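Local coordinates for Lmo0740 protein (Listeria monocytogenes, PDB 4RFA), which probably regulates transcription as a Crp-family activator, joining a cyclic nucleotide-binding domain to a C-terminal helix-turn-helix domain that would bind DNA, at residues E159-A162 with V163-G166; L200-E203 with L204-E208. All blocks are in the same frame, centred on the assembly; numbering follows the deposited sequence.

Contacts 1 and 2 both lie at the C-terminal ends of helices in what is probably the DNA-binding half of the chain. Their centres are 18 Å apart and their nearest atoms about 8 Å apart, so they do not touch, but helix 150-165 links them. Its last turn is contact 1, while K151, Y155 and L158, earlier on the same helix, pack against L204 of contact 2. Contact 1 faces the N-terminal domain, through F75 and R138. Contact 2 closes helix 194-206, the second helix of a helix-turn-helix with 183-189 and, as in Crp relatives, probably the recognition helix. One helix thus reaches from the interdomain junction to the putative DNA reader.

Contact 1. Residues E159-A162 with V163-G166; sequences ENLA and VEMG
L161 and M165, a selenomethionine, make the apolar part of this last turn of helix 150-165. Their side chains lie alongside each other and point the same way. The bend at chi3 (-106°) brings the M165 methyl CE to 3.8 Å from L161 CD2. Both residues also pack on F75 of strand 72-76.

The backbone bonds are of the i to i+4 kind. V163 N donates to E159 O at 3.0 Å, and M165 N to L161 O at 2.7 Å. The final bond, from G166 N to A162 O, is longer at 3.2 Å, and its donor stands well above the carbonyl plane, so the helical pattern is distorted where M165 leaves helical backbone angles (phi -148°).

N160 O is surrounded by E164: it accepts E164 N at 2.8 Å, and the extended side chain runs on past the oxygen, with E164 CG 3.4 Å from N160 O. One water donates to E164 OE2 at 2.7 Å and weakly to N160 O. E164 OE2 also forms a salt bridge with R138 of helix 126-143.

The last turn therefore meets the N-terminal domain in two ways, apolar through L161 and M165 and charged through E164, whose carboxylate R138 probably stabilises as an anion.

Contact 2. Residues L200-E203 with L204-E208; sequences LLTE and LVEEE
The E206 carboxylate has the methyl of T202 over one face: T202 CG2 stands 3.6 Å from E206 OE2 and 3.9 Å from E206 CD, nearly straight above the plane of the group. Holding CG2 anti to the T202 backbone N (chi1 -63° for OG1) sends this methyl forward along the helix, while OG1 turns back to a hydrogen bond with K213. On the same side, but out beyond OE1 and raised from the plane, is backbone: E206 OE1 is 3.6 Å from E203 CA.

A second flat group, the E207 carboxylate, also turns a face to the preceding turn. The E203 carbonyl oxygen lies on that face, 3.6 Å from E207 CD. Beyond OE2, and displaced to the same side, comes the carboxylate of E203, with E203 OE1 4.6 Å from E207 OE2.

Main-chain bonds underlie these approaches. L204 N donates to L200 O with an N-H...O angle of 161°, and E207 N reaches E203 O at 2.8 Å. At E208 the chain turns to positive phi (64°) and ends helix 194-206 in a Schellman motif, E208 N bonding to V205 O at 2.9 Å.

The buried leucines carry the helix's outside packing: L204 on Y155 and L158 of helix 150-165, and L201 on L186 of helix 183-189, fixing the helix in its probable helix-turn-helix.

Four glutamates (E203, E206, E207 and E208) crowd the carbonyl end of the helix, where its dipole would probably disfavour negative charge. In addition, the E203 and E207 carboxylates approach each other. K151 forms salt bridges to both E203 OE1 and E207 OE2, so it probably offsets their repulsion, keeps both ionised, and ties the helix end to helix 150-165.

Contact 1. Residues E159-A162 with V163-G166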
loop_
_atom_site.group_PDB
_atom_site.type_symbol
_atom_site.label_atom_id
_atom_site.label_comp_id
_atom_site.label_asym_id
_atom_site.label_seq_id
_atom_site.Cartn_x
_atom_site.Cartn_y
_atom_site.Cartn_z
ATOM N N GLU A 159 -17.379 0.238 -5.921
ATOM C CA GLU A 159 -16.849 -1.001 -6.443
ATOM C C GLU A 159 -15.809 -1.662 -5.541
ATOM O O GLU A 159 -15.794 -2.903 -5.447
ATOM C CB GLU A 159 -16.297 -0.836 -7.886
ATOM C CG GLU A 159 -15.356 -1.932 -8.311
ATOM C CD GLU A 159 -14.679 -1.688 -9.663
ATOM O OE1 GLU A 159 -15.367 -1.371 -10.656
ATOM O OE2 GLU A 159 -13.436 -1.854 -9.725
ATOM N N ASN A 160 -14.880 -0.877 -4.995
ATOM C CA ASN A 160 -13.853 -1.377 -4.106
ATOM C C ASN A 160 -14.561 -2.021 -2.903
ATOM O O ASN A 160 -14.188 -3.093 -2.416
ATOM C CB ASN A 160 -12.982 -0.251 -3.497
ATOM C CG ASN A 160 -11.992 0.441 -4.487
ATOM O OD1 ASN A 160 -11.682 -0.035 -5.571
ATOM N ND2 ASN A 160 -11.433 1.561 -4.035
ATOM N N LEU A 161 -15.520 -1.310 -2.351
ATOM C CA LEU A 161 -16.252 -1.873 -1.186
ATOM C C LEU A 161 -17.055 -3.141 -1.542
ATOM O O LEU A 161 -17.111 -4.093 -0.773
ATOM C CB LEU A 161 -17.173 -0.833 -0.634
ATOM C CG LEU A 161 -16.408 0.362 -0.073
ATOM C CD1 LEU A 161 -17.363 1.464 0.317
ATOM C CD2 LEU A 161 -15.576 -0.002 1.141
ATOM N N ALA A 162 -17.649 -3.181 -2.730
ATOM C CA ALA A 162 -18.410 -4.382 -3.122
ATOM C C ALA A 162 -17.480 -5.557 -3.184
ATOM O O ALA A 162 -17.786 -6.638 -2.715
ATOM C CB ALA A 162 -19.089 -4.187 -4.461
ATOM N N VAL A 163 -16.300 -5.337 -3.721
ATOM C CA VAL A 163 -15.317 -6.383 -3.711
ATOM C C VAL A 163 -14.895 -6.713 -2.264
ATOM O O VAL A 163 -14.777 -7.881 -1.916
ATOM C CB VAL A 163 -14.091 -6.003 -4.547
ATOM C CG1 VAL A 163 -12.965 -7.042 -4.362
ATOM C CG2 VAL A 163 -14.477 -5.905 -6.015
ATOM N N GLU A 164 -14.669 -5.720 -1.433
ATOM C CA GLU A 164 -14.117 -5.989 -0.129
ATOM C C GLU A 164 -15.069 -6.596 0.853
ATOM O O GLU A 164 -14.699 -7.418 1.619
ATOM C CB GLU A 164 -13.636 -4.704 0.492
ATOM C CG GLU A 164 -12.252 -4.321 0.109
ATOM C CD GLU A 164 -11.917 -2.923 0.528
ATOM O OE1 GLU A 164 -12.635 -2.337 1.327
ATOM O OE2 GLU A 164 -10.915 -2.417 0.054
HETATM N N MSE A 165 -16.300 -6.153 0.827
HETATM C CA MSE A 165 -17.138 -6.197 1.950
HETATM C C MSE A 165 -18.548 -6.392 1.569
HETATM O O MSE A 165 -19.426 -6.249 2.404
HETATM C CB MSE A 165 -17.061 -4.730 2.214
HETATM C CG MSE A 165 -17.034 -4.368 3.657
HETATM SE SE MSE A 165 -17.255 -2.462 3.744
HETATM C CE MSE A 165 -15.390 -2.209 4.188
ATOM N N GLY A 166 -18.801 -6.657 0.309
ATOM C CA GLY A 166 -20.162 -6.749 -0.147
ATOM C C GLY A 166 -20.685 -8.152 -0.065
ATOM O O GLY A 166 -19.935 -9.094 -0.154
HETATM O O HOH W 1 -10.870 -3.373 -2.491
#

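Contact 2. Residues L200-E203 with L204-E208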
loop_
_atom_site.group_PDB
_atom_site.type_symbol
_atom_site.label_atom_id
_atom_site.label_comp_id
_atom_site.label_asym_id
_atom_site.label_seq_id
_atom_site.Cartn_x
_atom_site.Cartn_y
_atom_site.Cartn_z
ATOM N N LEU A 200 -24.525 12.902 -5.969
ATOM C CA LEU A 200 -23.930 11.831 -6.742
ATOM C C LEU A 200 -24.668 10.513 -6.607
ATOM O O LEU A 200 -24.793 9.813 -7.583
ATOM C CB LEU A 200 -22.483 11.623 -6.329
ATOM C CG LEU A 200 -21.592 12.850 -6.601
ATOM C CD1 LEU A 200 -20.250 12.682 -5.928
ATOM C CD2 LEU A 200 -21.446 13.063 -8.095
ATOM N N LEU A 201 -25.096 10.146 -5.403
ATOM C CA LEU A 201 -25.911 8.972 -5.225
ATOM C C LEU A 201 -27.176 9.010 -6.084
ATOM O O LEU A 201 -27.581 7.968 -6.626
ATOM C CB LEU A 201 -26.295 8.751 -3.750
ATOM C CG LEU A 201 -25.153 8.372 -2.807
ATOM C CD1 LEU A 201 -25.631 8.458 -1.367
ATOM C CD2 LEU A 201 -24.630 6.991 -3.117
ATOM N N THR A 202 -27.769 10.181 -6.268
ATOM C CA THR A 202 -28.974 10.290 -7.142
ATOM C C THR A 202 -28.630 9.941 -8.576
ATOM O O THR A 202 -29.315 9.124 -9.218
ATOM C CB THR A 202 -29.585 11.692 -7.068
ATOM O OG1 THR A 202 -30.005 11.906 -5.731
ATOM C CG2 THR A 202 -30.786 11.854 -7.994
ATOM N N GLU A 203 -27.521 10.498 -9.059
ATOM C CA GLU A 203 -27.066 10.195 -10.411
ATOM C C GLU A 203 -26.835 8.692 -10.591
ATOM O O GLU A 203 -27.251 8.132 -11.578
ATOM C CB GLU A 203 -25.815 10.978 -10.749
ATOM C CG GLU A 203 -26.033 12.475 -10.875
ATOM C CD GLU A 203 -24.715 13.199 -11.114
ATOM O OE1 GLU A 203 -24.022 12.872 -12.096
ATOM O OE2 GLU A 203 -24.356 14.078 -10.311
ATOM N N LEU A 204 -26.187 8.058 -9.622
ATOM C CA LEU A 204 -25.876 6.643 -9.680
ATOM C C LEU A 204 -27.143 5.770 -9.706
ATOM O O LEU A 204 -27.154 4.695 -10.284
ATOM C CB LEU A 204 -24.961 6.248 -8.496
ATOM C CG LEU A 204 -23.411 6.146 -8.815
ATOM C CD1 LEU A 204 -22.865 7.396 -9.455
ATOM C CD2 LEU A 204 -22.603 5.812 -7.566
ATOM N N VAL A 205 -28.206 6.224 -9.062
ATOM C CA VAL A 205 -29.479 5.494 -9.148
ATOM C C VAL A 205 -30.070 5.723 -10.531
ATOM O O VAL A 205 -30.456 4.765 -11.163
ATOM C CB VAL A 205 -30.456 5.746 -7.967
ATOM C CG1 VAL A 205 -30.494 7.194 -7.561
ATOM C CG2 VAL A 205 -31.890 5.281 -8.282
ATOM N N GLU A 206 -30.001 6.944 -11.062
ATOM C CA GLU A 206 -30.516 7.228 -12.415
ATOM C C GLU A 206 -29.775 6.390 -13.432
ATOM O O GLU A 206 -30.379 5.845 -14.344
ATOM C CB GLU A 206 -30.456 8.726 -12.753
ATOM C CG GLU A 206 -31.370 9.544 -11.823
ATOM C CD GLU A 206 -31.131 11.061 -11.774
ATOM O OE1 GLU A 206 -29.996 11.534 -12.068
ATOM O OE2 GLU A 206 -32.103 11.778 -11.379
ATOM N N GLU A 207 -28.472 6.206 -13.229
ATOM C CA GLU A 207 -27.678 5.409 -14.133
ATOM C C GLU A 207 -27.752 3.902 -13.878
ATOM O O GLU A 207 -27.024 3.126 -14.481
ATOM C CB GLU A 207 -26.249 5.888 -14.022
ATOM C CG GLU A 207 -26.093 7.341 -14.440
ATOM C CD GLU A 207 -24.727 7.899 -14.084
ATOM O OE1 GLU A 207 -23.947 7.207 -13.387
ATOM O OE2 GLU A 207 -24.424 9.026 -14.511
ATOM N N GLU A 208 -28.599 3.501 -12.942
ATOM C CA GLU A 208 -28.843 2.095 -12.629
ATOM C C GLU A 208 -27.644 1.373 -12.083
ATOM O O GLU A 208 -27.606 0.158 -12.083
ATOM C CB GLU A 208 -29.459 1.355 -13.800
ATOM C CG GLU A 208 -30.721 2.058 -14.286
ATOM C CD GLU A 208 -31.588 1.239 -15.213
ATOM O OE1 GLU A 208 -31.460 0.005 -15.220
ATOM O OE2 GLU A 208 -32.423 1.847 -15.915
#